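Local coordinates for protein 6-carboxyhexanoate--coa ligase (Bacillus subtilis, PDB 5FLG) that belongs to the 6-carboxyhexanoate--CoA ligase (pimeloyl-CoA synthase) family and binds phosphoaminophosphonic acid-adenylate ester, magnesium and pimelic acid, at residues Trp120-Leu128 with Arg136-Arg146; Val182-Leu192 with Arg228-Asn236. All blocks are in the same frame, centred on the assembly; numbering follows the deposited sequence.

Contact 1 of 2, residues Trp120-Leu128 with Arg136-Arg146. With ANP (phosphoaminophosphonic acid-adenylate ester), chain D.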
loop_
_atom_site.group_PDB
_atom_site.type_symbol
_atom_site.label_atom_id
_atom_site.label_comp_id
_atom_site.label_asym_id
_atom_site.label_seq_id
_atom_site.Cartn_x
_atom_site.Cartn_y
_atom_site.Cartn_z
ATOM N N TRP A 120 -8.518 -6.288 -24.957
ATOM C CA TRP A 120 -8.710 -5.967 -23.550
ATOM C C TRP A 120 -7.909 -6.922 -22.643
ATOM O O TRP A 120 -8.131 -6.945 -21.446
ATOM C CB TRP A 120 -10.184 -6.059 -23.161
ATOM C CG TRP A 120 -11.066 -5.119 -23.917
ATOM C CD1 TRP A 120 -10.740 -3.884 -24.370
ATOM C CD2 TRP A 120 -12.457 -5.303 -24.210
ATOM N NE1 TRP A 120 -11.852 -3.272 -24.926
ATOM C CE2 TRP A 120 -12.901 -4.145 -24.888
ATOM C CE3 TRP A 120 -13.359 -6.338 -23.984
ATOM C CZ2 TRP A 120 -14.223 -3.971 -25.282
ATOM C CZ3 TRP A 120 -14.645 -6.198 -24.435
ATOM C CH2 TRP A 120 -15.081 -5.006 -25.038
ATOM N N SER A 121 -7.076 -7.765 -23.236
ATOM C CA SER A 121 -6.253 -8.719 -22.475
ATOM C C SER A 121 -5.502 -8.066 -21.339
ATOM O O SER A 121 -5.272 -8.690 -20.321
ATOM C CB SER A 121 -5.217 -9.384 -23.377
ATOM O OG SER A 121 -5.862 -10.214 -24.318
ATOM N N ASP A 122 -4.997 -6.863 -21.566
ATOM C CA ASP A 122 -4.140 -6.237 -20.573
ATOM C C ASP A 122 -4.858 -5.393 -19.536
ATOM O O ASP A 122 -4.232 -4.860 -18.631
ATOM C CB ASP A 122 -3.023 -5.438 -21.250
ATOM C CG ASP A 122 -1.989 -6.347 -21.919
ATOM O OD1 ASP A 122 -1.990 -7.565 -21.631
ATOM O OD2 ASP A 122 -1.243 -5.865 -22.793
ATOM N N VAL A 123 -6.176 -5.300 -19.643
ATOM C CA VAL A 123 -6.933 -4.522 -18.712
ATOM C C VAL A 123 -6.934 -5.224 -17.361
ATOM O O VAL A 123 -7.096 -6.420 -17.294
ATOM C CB VAL A 123 -8.386 -4.335 -19.192
ATOM C CG1 VAL A 123 -9.228 -3.797 -18.053
ATOM C CG2 VAL A 123 -8.422 -3.416 -20.418
ATOM N N ARG A 124 -6.636 -4.458 -16.319
ATOM C CA ARG A 124 -6.333 -4.954 -14.988
ATOM C C ARG A 124 -7.576 -5.148 -14.126
ATOM O O ARG A 124 -7.554 -5.841 -13.100
ATOM C CB ARG A 124 -5.409 -3.949 -14.305
ATOM C CG ARG A 124 -4.057 -3.836 -14.993
ATOM C CD ARG A 124 -3.484 -2.437 -14.836
ATOM N NE ARG A 124 -2.056 -2.388 -15.151
ATOM C CZ ARG A 124 -1.544 -2.483 -16.380
ATOM N NH1 ARG A 124 -2.332 -2.652 -17.440
ATOM N NH2 ARG A 124 -0.227 -2.446 -16.544
ATOM N N GLY A 125 -8.665 -4.502 -14.532
ATOM C CA GLY A 125 -9.953 -4.743 -13.911
ATOM C C GLY A 125 -10.895 -5.244 -14.974
ATOM O O GLY A 125 -10.542 -6.131 -15.768
ATOM N N ALA A 126 -12.112 -4.695 -14.959
ATOM C CA ALA A 126 -13.168 -5.160 -15.817
ATOM C C ALA A 126 -13.497 -4.078 -16.827
ATOM O O ALA A 126 -13.272 -2.895 -16.580
ATOM C CB ALA A 126 -14.420 -5.480 -15.007
ATOM N N VAL A 127 -13.970 -4.531 -17.973
ATOM C CA VAL A 127 -14.478 -3.670 -19.003
ATOM C C VAL A 127 -15.978 -3.604 -18.861
ATOM O O VAL A 127 -16.614 -4.620 -18.609
ATOM C CB VAL A 127 -14.126 -4.263 -20.377
ATOM C CG1 VAL A 127 -14.839 -3.488 -21.488
ATOM C CG2 VAL A 127 -12.608 -4.255 -20.566
ATOM N N LEU A 128 -16.546 -2.425 -19.096
ATOM C CA LEU A 128 -17.982 -2.241 -19.081
ATOM C C LEU A 128 -18.482 -2.015 -20.499
ATOM O O LEU A 128 -18.015 -1.100 -21.190
ATOM C CB LEU A 128 -18.359 -1.022 -18.222
ATOM C CG LEU A 128 -18.597 -1.173 -16.716
ATOM C CD1 LEU A 128 -17.463 -1.896 -16.021
ATOM C CD2 LEU A 128 -18.834 0.181 -16.066
ATOM N N ARG A 136 -17.723 -0.158 -25.621
ATOM C CA ARG A 136 -17.177 0.002 -24.293
ATOM C C ARG A 136 -17.613 1.330 -23.717
ATOM O O ARG A 136 -17.628 2.337 -24.390
ATOM C CB ARG A 136 -15.662 -0.078 -24.309
ATOM C CG ARG A 136 -15.035 0.084 -22.933
ATOM C CD ARG A 136 -13.564 -0.327 -22.930
ATOM N NE ARG A 136 -13.022 -0.177 -21.583
ATOM C CZ ARG A 136 -11.748 -0.359 -21.243
ATOM N NH1 ARG A 136 -10.857 -0.673 -22.153
ATOM N NH2 ARG A 136 -11.366 -0.168 -19.989
ATOM N N MET A 137 -17.910 1.331 -22.438
ATOM C CA MET A 137 -18.675 2.396 -21.832
ATOM C C MET A 137 -17.794 3.121 -20.815
ATOM O O MET A 137 -17.836 4.320 -20.691
ATOM C CB MET A 137 -19.892 1.736 -21.171
ATOM C CG MET A 137 -20.920 2.637 -20.540
ATOM S SD MET A 137 -22.166 1.582 -19.753
ATOM C CE MET A 137 -23.552 2.729 -19.690
ATOM N N ASP A 138 -16.928 2.400 -20.116
ATOM C CA ASP A 138 -16.029 3.063 -19.189
ATOM C C ASP A 138 -14.855 3.669 -19.926
ATOM O O ASP A 138 -14.441 3.189 -20.989
ATOM C CB ASP A 138 -15.521 2.084 -18.139
ATOM C CG ASP A 138 -14.542 1.084 -18.699
ATOM O OD1 ASP A 138 -14.977 0.180 -19.427
ATOM O OD2 ASP A 138 -13.320 1.278 -18.529
ATOM N N GLN A 139 -14.232 4.631 -19.274
ATOM C CA GLN A 139 -13.114 5.335 -19.841
ATOM C C GLN A 139 -11.846 5.090 -19.036
ATOM O O GLN A 139 -10.914 5.867 -19.114
ATOM C CB GLN A 139 -13.441 6.811 -19.908
ATOM C CG GLN A 139 -14.637 7.096 -20.816
ATOM C CD GLN A 139 -15.191 8.501 -20.644
ATOM O OE1 GLN A 139 -14.439 9.471 -20.599
ATOM N NE2 GLN A 139 -16.513 8.614 -20.525
ATOM N N THR A 140 -11.720 3.910 -18.443
ATOM C CA THR A 140 -10.528 3.606 -17.641
ATOM C C THR A 140 -9.361 3.000 -18.420
ATOM O O THR A 140 -8.353 2.664 -17.827
ATOM C CB THR A 140 -10.865 2.603 -16.515
ATOM O OG1 THR A 140 -11.223 1.328 -17.081
ATOM C CG2 THR A 140 -11.992 3.134 -15.685
ATOM N N LYS A 141 -9.557 2.689 -19.696
ATOM C CA LYS A 141 -8.480 2.139 -20.509
ATOM C C LYS A 141 -7.863 0.892 -19.860
ATOM O O LYS A 141 -8.598 -0.040 -19.543
ATOM C CB LYS A 141 -7.414 3.210 -20.758
ATOM C CG LYS A 141 -7.966 4.522 -21.277
ATOM C CD LYS A 141 -6.842 5.411 -21.782
ATOM C CE LYS A 141 -7.361 6.528 -22.681
ATOM N NZ LYS A 141 -6.268 7.094 -23.523
ATOM N N GLU A 142 -6.531 0.838 -19.701
ATOM C CA GLU A 142 -5.871 -0.403 -19.254
ATOM C C GLU A 142 -6.135 -0.652 -17.795
ATOM O O GLU A 142 -5.725 -1.683 -17.245
ATOM C CB GLU A 142 -4.339 -0.391 -19.463
ATOM C CG GLU A 142 -3.881 -0.486 -20.921
ATOM C CD GLU A 142 -4.588 -1.571 -21.723
ATOM O OE1 GLU A 142 -4.228 -2.771 -21.592
ATOM O OE2 GLU A 142 -5.420 -1.212 -22.585
ATOM N N LYS A 143 -6.647 0.356 -17.106
ATOM C CA LYS A 143 -6.774 0.213 -15.677
ATOM C C LYS A 143 -8.016 -0.657 -15.408
ATOM O O LYS A 143 -7.950 -1.647 -14.700
ATOM C CB LYS A 143 -6.861 1.580 -15.019
ATOM C CG LYS A 143 -7.297 1.507 -13.572
ATOM C CD LYS A 143 -6.961 2.774 -12.802
ATOM C CE LYS A 143 -7.482 2.659 -11.376
ATOM N NZ LYS A 143 -6.675 3.452 -10.411
ATOM N N GLY A 144 -9.066 -0.419 -16.174
ATOM C CA GLY A 144 -10.299 -1.126 -16.004
ATOM C C GLY A 144 -10.997 -0.698 -14.742
ATOM O O GLY A 144 -10.557 0.219 -14.073
ATOM N N VAL A 145 -12.174 -1.263 -14.504
ATOM C CA VAL A 145 -12.931 -0.933 -13.323
ATOM C C VAL A 145 -12.695 -2.054 -12.348
ATOM O O VAL A 145 -12.905 -3.217 -12.677
ATOM C CB VAL A 145 -14.446 -0.826 -13.636
ATOM C CG1 VAL A 145 -15.258 -0.709 -12.357
ATOM C CG2 VAL A 145 -14.719 0.368 -14.550
ATOM N N ARG A 146 -12.280 -1.713 -11.138
ATOM C CA ARG A 146 -11.849 -2.728 -10.179
ATOM C C ARG A 146 -12.881 -2.841 -9.069
ATOM O O ARG A 146 -13.039 -1.956 -8.276
ATOM C CB ARG A 146 -10.484 -2.403 -9.597
ATOM C CG ARG A 146 -9.867 -3.582 -8.824
ATOM C CD ARG A 146 -9.231 -4.660 -9.718
ATOM N NE ARG A 146 -8.870 -5.834 -8.900
ATOM C CZ ARG A 146 -8.233 -6.934 -9.307
ATOM N NH1 ARG A 146 -7.843 -7.081 -10.562
ATOM N NH2 ARG A 146 -8.073 -7.949 -8.442
HETATM P PG ANP D . -5.099 -12.998 -9.102
HETATM O O1G ANP D . -3.942 -12.875 -8.148
HETATM O O2G ANP D . -4.844 -14.011 -10.184
HETATM O O3G ANP D . -6.442 -13.194 -8.477
HETATM P PB ANP D . -6.574 -10.853 -10.534
HETATM O O1B ANP D . -7.625 -10.926 -9.484
HETATM O O2B ANP D . -6.130 -9.590 -11.172
HETATM N N3B ANP D . -5.103 -11.469 -9.866
HETATM P PA ANP D . -8.037 -13.043 -11.694
HETATM O O1A ANP D . -7.605 -14.215 -12.447
HETATM O O2A ANP D . -8.623 -13.131 -10.314
HETATM O O3A ANP D . -6.914 -11.891 -11.729
HETATM O "O5'" ANP D . -9.158 -12.331 -12.675
HETATM C "C5'" ANP D . -9.057 -12.439 -14.067
HETATM C "C4'" ANP D . -9.297 -11.067 -14.702
HETATM O "O4'" ANP D . -10.568 -10.571 -14.260
HETATM C "C3'" ANP D . -8.254 -10.047 -14.275
HETATM O "O3'" ANP D . -7.170 -9.991 -15.194
HETATM C "C2'" ANP D . -9.017 -8.755 -14.329
HETATM O "O2'" ANP D . -9.089 -8.323 -15.688
HETATM C "C1'" ANP D . -10.384 -9.199 -13.890
HETATM N N9 ANP D . -10.511 -8.974 -12.446
HETATM C C8 ANP D . -9.946 -9.699 -11.417
HETATM N N7 ANP D . -10.372 -9.222 -10.224
HETATM C C5 ANP D . -11.184 -8.155 -10.494
HETATM C C6 ANP D . -11.942 -7.155 -9.724
HETATM N N6 ANP D . -11.934 -7.136 -8.388
HETATM N N1 ANP D . -12.670 -6.233 -10.393
HETATM C C2 ANP D . -12.679 -6.195 -11.730
HETATM N N3 ANP D . -12.078 -7.100 -12.521
HETATM C C4 ANP D . -11.247 -8.005 -11.951
HETATM O O HOH W 1 -5.432 -4.475 -22.882
#

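Contact 2 of 2, residues Val182-Leu192 with Arg228-Asn236. With ANP (phosphoaminophosphonic acid-adenylate ester), chain D.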
loop_
_atom_site.group_PDB
_atom_site.type_symbol
_atom_site.label_atom_id
_atom_site.label_comp_id
_atom_site.label_asym_id
_atom_site.label_seq_id
_atom_site.Cartn_x
_atom_site.Cartn_y
_atom_site.Cartn_z
ATOM N N VAL A 182 -21.508 -8.093 -8.317
ATOM C CA VAL A 182 -21.694 -7.455 -9.591
ATOM C C VAL A 182 -23.108 -7.721 -10.114
ATOM O O VAL A 182 -23.769 -6.820 -10.609
ATOM C CB VAL A 182 -20.630 -7.911 -10.589
ATOM C CG1 VAL A 182 -20.967 -7.444 -11.994
ATOM C CG2 VAL A 182 -19.271 -7.356 -10.182
ATOM N N SER A 183 -23.561 -8.963 -10.010
ATOM C CA SER A 183 -24.843 -9.339 -10.590
ATOM C C SER A 183 -26.034 -8.648 -9.919
ATOM O O SER A 183 -27.099 -8.502 -10.521
ATOM C CB SER A 183 -25.016 -10.823 -10.492
ATOM O OG SER A 183 -26.173 -11.244 -11.175
ATOM N N ARG A 184 -25.881 -8.380 -8.629
ATOM C CA ARG A 184 -26.862 -7.644 -7.850
ATOM C C ARG A 184 -27.130 -6.244 -8.447
ATOM O O ARG A 184 -28.201 -5.678 -8.296
ATOM C CB ARG A 184 -26.323 -7.506 -6.435
ATOM C CG ARG A 184 -27.246 -6.790 -5.471
ATOM C CD ARG A 184 -27.260 -7.496 -4.120
ATOM N NE ARG A 184 -28.061 -6.776 -3.135
ATOM C CZ ARG A 184 -27.745 -5.570 -2.686
ATOM N NH1 ARG A 184 -26.667 -4.960 -3.159
ATOM N NH2 ARG A 184 -28.519 -4.966 -1.803
ATOM N N HIS A 185 -26.115 -5.630 -9.018
ATOM C CA HIS A 185 -26.295 -4.289 -9.524
ATOM C C HIS A 185 -27.387 -4.201 -10.585
ATOM O O HIS A 185 -27.369 -4.912 -11.561
ATOM C CB HIS A 185 -24.991 -3.751 -10.061
ATOM C CG HIS A 185 -25.008 -2.277 -10.275
ATOM N ND1 HIS A 185 -25.775 -1.682 -11.258
ATOM C CD2 HIS A 185 -24.424 -1.270 -9.588
ATOM C CE1 HIS A 185 -25.640 -0.369 -11.188
ATOM N NE2 HIS A 185 -24.799 -0.094 -10.204
ATOM N N PRO A 186 -28.378 -3.341 -10.370
ATOM C CA PRO A 186 -29.506 -3.374 -11.335
ATOM C C PRO A 186 -29.145 -3.074 -12.802
ATOM O O PRO A 186 -29.797 -3.581 -13.697
ATOM C CB PRO A 186 -30.505 -2.335 -10.792
ATOM C CG PRO A 186 -29.816 -1.574 -9.720
ATOM C CD PRO A 186 -28.492 -2.271 -9.365
ATOM N N ALA A 187 -28.020 -2.437 -13.078
ATOM C CA ALA A 187 -27.677 -2.177 -14.491
ATOM C C ALA A 187 -26.905 -3.314 -15.190
ATOM O O ALA A 187 -26.785 -3.334 -16.429
ATOM C CB ALA A 187 -26.926 -0.861 -14.604
ATOM N N VAL A 188 -26.409 -4.287 -14.420
ATOM C CA VAL A 188 -25.641 -5.367 -15.013
ATOM C C VAL A 188 -26.489 -6.539 -15.452
ATOM O O VAL A 188 -27.093 -7.252 -14.627
ATOM C CB VAL A 188 -24.532 -5.905 -14.041
ATOM C CG1 VAL A 188 -23.734 -7.003 -14.726
ATOM C CG2 VAL A 188 -23.609 -4.802 -13.599
ATOM N N VAL A 189 -26.437 -6.849 -16.739
ATOM C CA VAL A 189 -27.236 -7.921 -17.308
ATOM C C VAL A 189 -26.446 -9.237 -17.246
ATOM O O VAL A 189 -27.003 -10.300 -17.109
ATOM C CB VAL A 189 -27.572 -7.594 -18.772
ATOM C CG1 VAL A 189 -28.221 -8.785 -19.475
ATOM C CG2 VAL A 189 -28.487 -6.371 -18.845
ATOM N N ALA A 190 -25.150 -9.161 -17.452
ATOM C CA ALA A 190 -24.345 -10.376 -17.480
ATOM C C ALA A 190 -22.861 -10.092 -17.397
ATOM O O ALA A 190 -22.397 -8.972 -17.685
ATOM C CB ALA A 190 -24.664 -11.165 -18.730
ATOM N N GLU A 191 -22.115 -11.111 -16.937
ATOM C CA GLU A 191 -20.667 -11.005 -16.771
ATOM C C GLU A 191 -20.035 -12.203 -17.484
ATOM O O GLU A 191 -20.613 -13.273 -17.531
ATOM C CB GLU A 191 -20.253 -10.972 -15.302
ATOM C CG GLU A 191 -18.732 -11.129 -15.119
ATOM C CD GLU A 191 -18.255 -11.295 -13.656
ATOM O OE1 GLU A 191 -19.079 -11.469 -12.718
ATOM O OE2 GLU A 191 -17.011 -11.289 -13.447
ATOM N N LEU A 192 -18.968 -11.940 -18.230
ATOM C CA LEU A 192 -18.182 -12.974 -18.834
ATOM C C LEU A 192 -16.773 -12.901 -18.261
ATOM O O LEU A 192 -16.176 -11.827 -18.205
ATOM C CB LEU A 192 -18.158 -12.754 -20.329
ATOM C CG LEU A 192 -17.210 -13.599 -21.160
ATOM C CD1 LEU A 192 -17.629 -15.067 -21.207
ATOM C CD2 LEU A 192 -17.156 -12.994 -22.544
ATOM N N ARG A 228 -12.618 -10.106 -18.327
ATOM C CA ARG A 228 -13.637 -9.748 -17.395
ATOM C C ARG A 228 -14.448 -8.625 -18.074
ATOM O O ARG A 228 -14.003 -7.491 -18.133
ATOM C CB ARG A 228 -13.004 -9.258 -16.092
ATOM C CG ARG A 228 -13.858 -9.451 -14.852
ATOM C CD ARG A 228 -13.935 -10.914 -14.545
ATOM N NE ARG A 228 -14.411 -11.276 -13.212
ATOM C CZ ARG A 228 -13.672 -11.889 -12.297
ATOM N NH1 ARG A 228 -12.336 -11.892 -12.389
ATOM N NH2 ARG A 228 -14.263 -12.522 -11.308
ATOM N N VAL A 229 -15.646 -8.949 -18.508
ATOM C CA VAL A 229 -16.540 -7.970 -19.145
ATOM C C VAL A 229 -17.888 -7.993 -18.443
ATOM O O VAL A 229 -18.465 -9.077 -18.232
ATOM C CB VAL A 229 -16.785 -8.323 -20.631
ATOM C CG1 VAL A 229 -17.682 -7.288 -21.287
ATOM C CG2 VAL A 229 -15.464 -8.395 -21.378
ATOM N N PHE A 230 -18.436 -6.789 -18.203
ATOM C CA PHE A 230 -19.760 -6.643 -17.642
ATOM C C PHE A 230 -20.639 -6.028 -18.721
ATOM O O PHE A 230 -20.378 -4.920 -19.154
ATOM C CB PHE A 230 -19.761 -5.683 -16.433
ATOM C CG PHE A 230 -18.857 -6.093 -15.303
ATOM C CD1 PHE A 230 -18.485 -7.415 -15.136
ATOM C CD2 PHE A 230 -18.474 -5.178 -14.348
ATOM C CE1 PHE A 230 -17.626 -7.777 -14.109
ATOM C CE2 PHE A 230 -17.654 -5.550 -13.282
ATOM C CZ PHE A 230 -17.223 -6.863 -13.177
ATOM N N PHE A 231 -21.700 -6.717 -19.078
ATOM C CA PHE A 231 -22.614 -6.227 -20.075
ATOM C C PHE A 231 -23.663 -5.371 -19.389
ATOM O O PHE A 231 -24.376 -5.839 -18.487
ATOM C CB PHE A 231 -23.241 -7.408 -20.798
ATOM C CG PHE A 231 -22.273 -8.173 -21.667
ATOM C CD1 PHE A 231 -22.055 -7.800 -22.977
ATOM C CD2 PHE A 231 -21.552 -9.257 -21.155
ATOM C CE1 PHE A 231 -21.168 -8.498 -23.772
ATOM C CE2 PHE A 231 -20.641 -9.945 -21.934
ATOM C CZ PHE A 231 -20.443 -9.564 -23.245
ATOM N N ILE A 232 -23.639 -4.082 -19.703
ATOM C CA ILE A 232 -24.427 -3.072 -18.983
ATOM C C ILE A 232 -25.650 -2.574 -19.761
ATOM O O ILE A 232 -25.572 -2.274 -20.955
ATOM C CB ILE A 232 -23.581 -1.825 -18.689
ATOM C CG1 ILE A 232 -22.321 -2.216 -17.939
ATOM C CG2 ILE A 232 -24.389 -0.781 -17.931
ATOM C CD1 ILE A 232 -22.559 -2.756 -16.546
ATOM N N ASP A 233 -26.776 -2.511 -19.064
ATOM C CA ASP A 233 -28.010 -1.961 -19.585
ATOM C C ASP A 233 -28.519 -0.898 -18.625
ATOM O O ASP A 233 -29.216 -1.210 -17.657
ATOM C CB ASP A 233 -29.070 -3.046 -19.700
ATOM C CG ASP A 233 -30.467 -2.467 -19.964
ATOM O OD1 ASP A 233 -30.605 -1.222 -20.022
ATOM O OD2 ASP A 233 -31.425 -3.253 -20.112
ATOM N N GLY A 234 -28.177 0.352 -18.888
ATOM C CA GLY A 234 -28.541 1.420 -17.985
ATOM C C GLY A 234 -28.528 2.763 -18.690
ATOM O O GLY A 234 -27.753 2.964 -19.630
ATOM N N SER A 235 -29.412 3.664 -18.249
ATOM C CA SER A 235 -29.483 5.020 -18.796
ATOM C C SER A 235 -28.522 5.908 -18.050
ATOM O O SER A 235 -28.218 7.012 -18.497
ATOM C CB SER A 235 -30.885 5.620 -18.639
ATOM O OG SER A 235 -31.857 4.867 -19.335
ATOM N N ASN A 236 -28.175 5.512 -16.832
ATOM C CA ASN A 236 -27.573 6.464 -15.923
ATOM C C ASN A 236 -26.127 6.696 -16.307
ATOM O O ASN A 236 -25.584 6.040 -17.196
ATOM C CB ASN A 236 -27.685 5.992 -14.476
ATOM C CG ASN A 236 -29.124 5.945 -13.991
ATOM O OD1 ASN A 236 -29.955 6.768 -14.382
ATOM N ND2 ASN A 236 -29.429 4.972 -13.142
HETATM P PG ANP D . -5.099 -12.998 -9.102
HETATM O O1G ANP D . -3.942 -12.875 -8.148
HETATM O O2G ANP D . -4.844 -14.011 -10.184
HETATM O O3G ANP D . -6.442 -13.194 -8.477
HETATM P PB ANP D . -6.574 -10.853 -10.534
HETATM O O1B ANP D . -7.625 -10.926 -9.484
HETATM O O2B ANP D . -6.130 -9.590 -11.172
HETATM N N3B ANP D . -5.103 -11.469 -9.866
HETATM P PA ANP D . -8.037 -13.043 -11.694
HETATM O O1A ANP D . -7.605 -14.215 -12.447
HETATM O O2A ANP D . -8.623 -13.131 -10.314
HETATM O O3A ANP D . -6.914 -11.891 -11.729
HETATM O "O5'" ANP D . -9.158 -12.331 -12.675
HETATM C "C5'" ANP D . -9.057 -12.439 -14.067
HETATM C "C4'" ANP D . -9.297 -11.067 -14.702
HETATM O "O4'" ANP D . -10.568 -10.571 -14.260
HETATM C "C3'" ANP D . -8.254 -10.047 -14.275
HETATM O "O3'" ANP D . -7.170 -9.991 -15.194
HETATM C "C2'" ANP D . -9.017 -8.755 -14.329
HETATM O "O2'" ANP D . -9.089 -8.323 -15.688
HETATM C "C1'" ANP D . -10.384 -9.199 -13.890
HETATM N N9 ANP D . -10.511 -8.974 -12.446
HETATM C C8 ANP D . -9.946 -9.699 -11.417
HETATM N N7 ANP D . -10.372 -9.222 -10.224
HETATM C C5 ANP D . -11.184 -8.155 -10.494
HETATM C C6 ANP D . -11.942 -7.155 -9.724
HETATM N N6 ANP D . -11.934 -7.136 -8.388
HETATM N N1 ANP D . -12.670 -6.233 -10.393
HETATM C C2 ANP D . -12.679 -6.195 -11.730
HETATM N N3 ANP D . -12.078 -7.100 -12.521
HETATM C C4 ANP D . -11.247 -8.005 -11.951
#

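Contact 1 of 2, residues Trp120-Leu128 with Arg136-Arg146
Backbone bonds join Ala126 to Val145 in both directions: Ala126 N reaches Val145 O at 2.8 Å, and Val145 N returns a straight bond (169°) to Ala126 O. This single antiparallel bridge is flanked by Arg124 N to Glu142 O and by Met137 N to Leu128 O. Gly144, at positive phi, and Gly125 lack side chains and so suit the close approach of the two backbones, their CA atoms 4.2 Å apart.

The ionic grip centres on Asp138. Arg136, fully extended with CG anti to its backbone N (chi1 -180°), lays NE and NH2 side-on against the carboxylate, one nitrogen to each oxygen; NH2 reaches the syn lone pair of OD2 at 2.8 Å. Leu128 N comes to OD1 at 3.1 Å from the opposite face to Arg136 NE, and Thr140 N reaches OD2 in an Asx turn. Arg136 NH2 also bonds Lys141 O, which lies near the guanidinium plane.

Van der Waals packing adds to this. A methyl of Val127, CG2, sits over the centre of one guanidinium face of Arg136, and the side chains of Leu128 and Val145 cross at about a right angle, CD1 to CG2 3.8 Å.

The ligand touches both segments. Gly125 O accepts from O2' of the phosphoaminophosphonic acid-adenylate ester at 2.6 Å. Arg146 NH1 bonds Arg124 O at 2.8 Å and ligand O2B at 3.1 Å, while NH2 meets O1B and forms a salt bridge with Glu32; adenine N7 lies over one guanidinium face, toward its rim.

Fastened by backbone, phosphate and carboxylate, this guanidinium has little freedom to rotate, and its charge probably helps offset that of the phosphates.

Contact 2 of 2, residues Val182-Leu192 with Arg228-Asn236
Glu191 and Arg228 meet obliquely with carboxylate and guanidinium nearly coplanar, 26° apart. The glutamate chain is extended, and its OE2 accepts a salt-bridging hydrogen bond from NE of Arg228 at 2.6 Å, nearly along the C-O axis. Arg228 starts away from the neighbouring strand; the bend at chi2 (70°) swings its end back to the carboxylate, and NH1 bonds O4' of the phosphoaminophosphonic acid-adenylate ester at 2.9 Å. A long side chain ending in a flat guanidinium with several N-H donors can thus serve strand and nucleotide together.

Phe230 runs beside Glu191, pointing the same way, and turns its edge to OE2, with the ring 84° from the carboxylate plane. Val182 CG1 stands over the ring centre at 3.8 Å, a CH-pi contact that suits a compact branched side chain. On the other face of the sheet, the edge of Phe231 meets Leu192 CB, CE2 lying 4.1 Å from it.

The antiparallel backbones carry a classic beta bulge, Val189 and Ala190 both facing Phe231: Val189 N bonds Phe231 O, and Phe231 N bonds Ala190 O at 2.7 Å.

In the mixed sheet, strand 203-207 flanks 188-194 and strand 127-130 flanks 227-232. Helix 170-184 packs on the face of Glu191 and Phe230, where Val182 also touches Leu245 of helix 238-247.

Contact 2 is buried within the mixed sheet, whereas contact 1 is partly buried and reaches the surface around Asp122 and Glu142. They meet where strands 127-130 and 227-232 run side by side: Val127 probably exchanges backbone hydrogen bonds with Arg228 and Phe230, and Ala126 packs against the Phe230 ring. Contact 2 relies on antiparallel strand pairing, interrupted by a bulge, and on apolar side chains, with one salt bridge; contact 1, mostly loop, has a single antiparallel bridge, scattered backbone bonds and a carboxylate with several donors. Both line the same nucleotide pocket, Arg146 of contact 1 at the phosphates and Arg228 of contact 2 at the ribose.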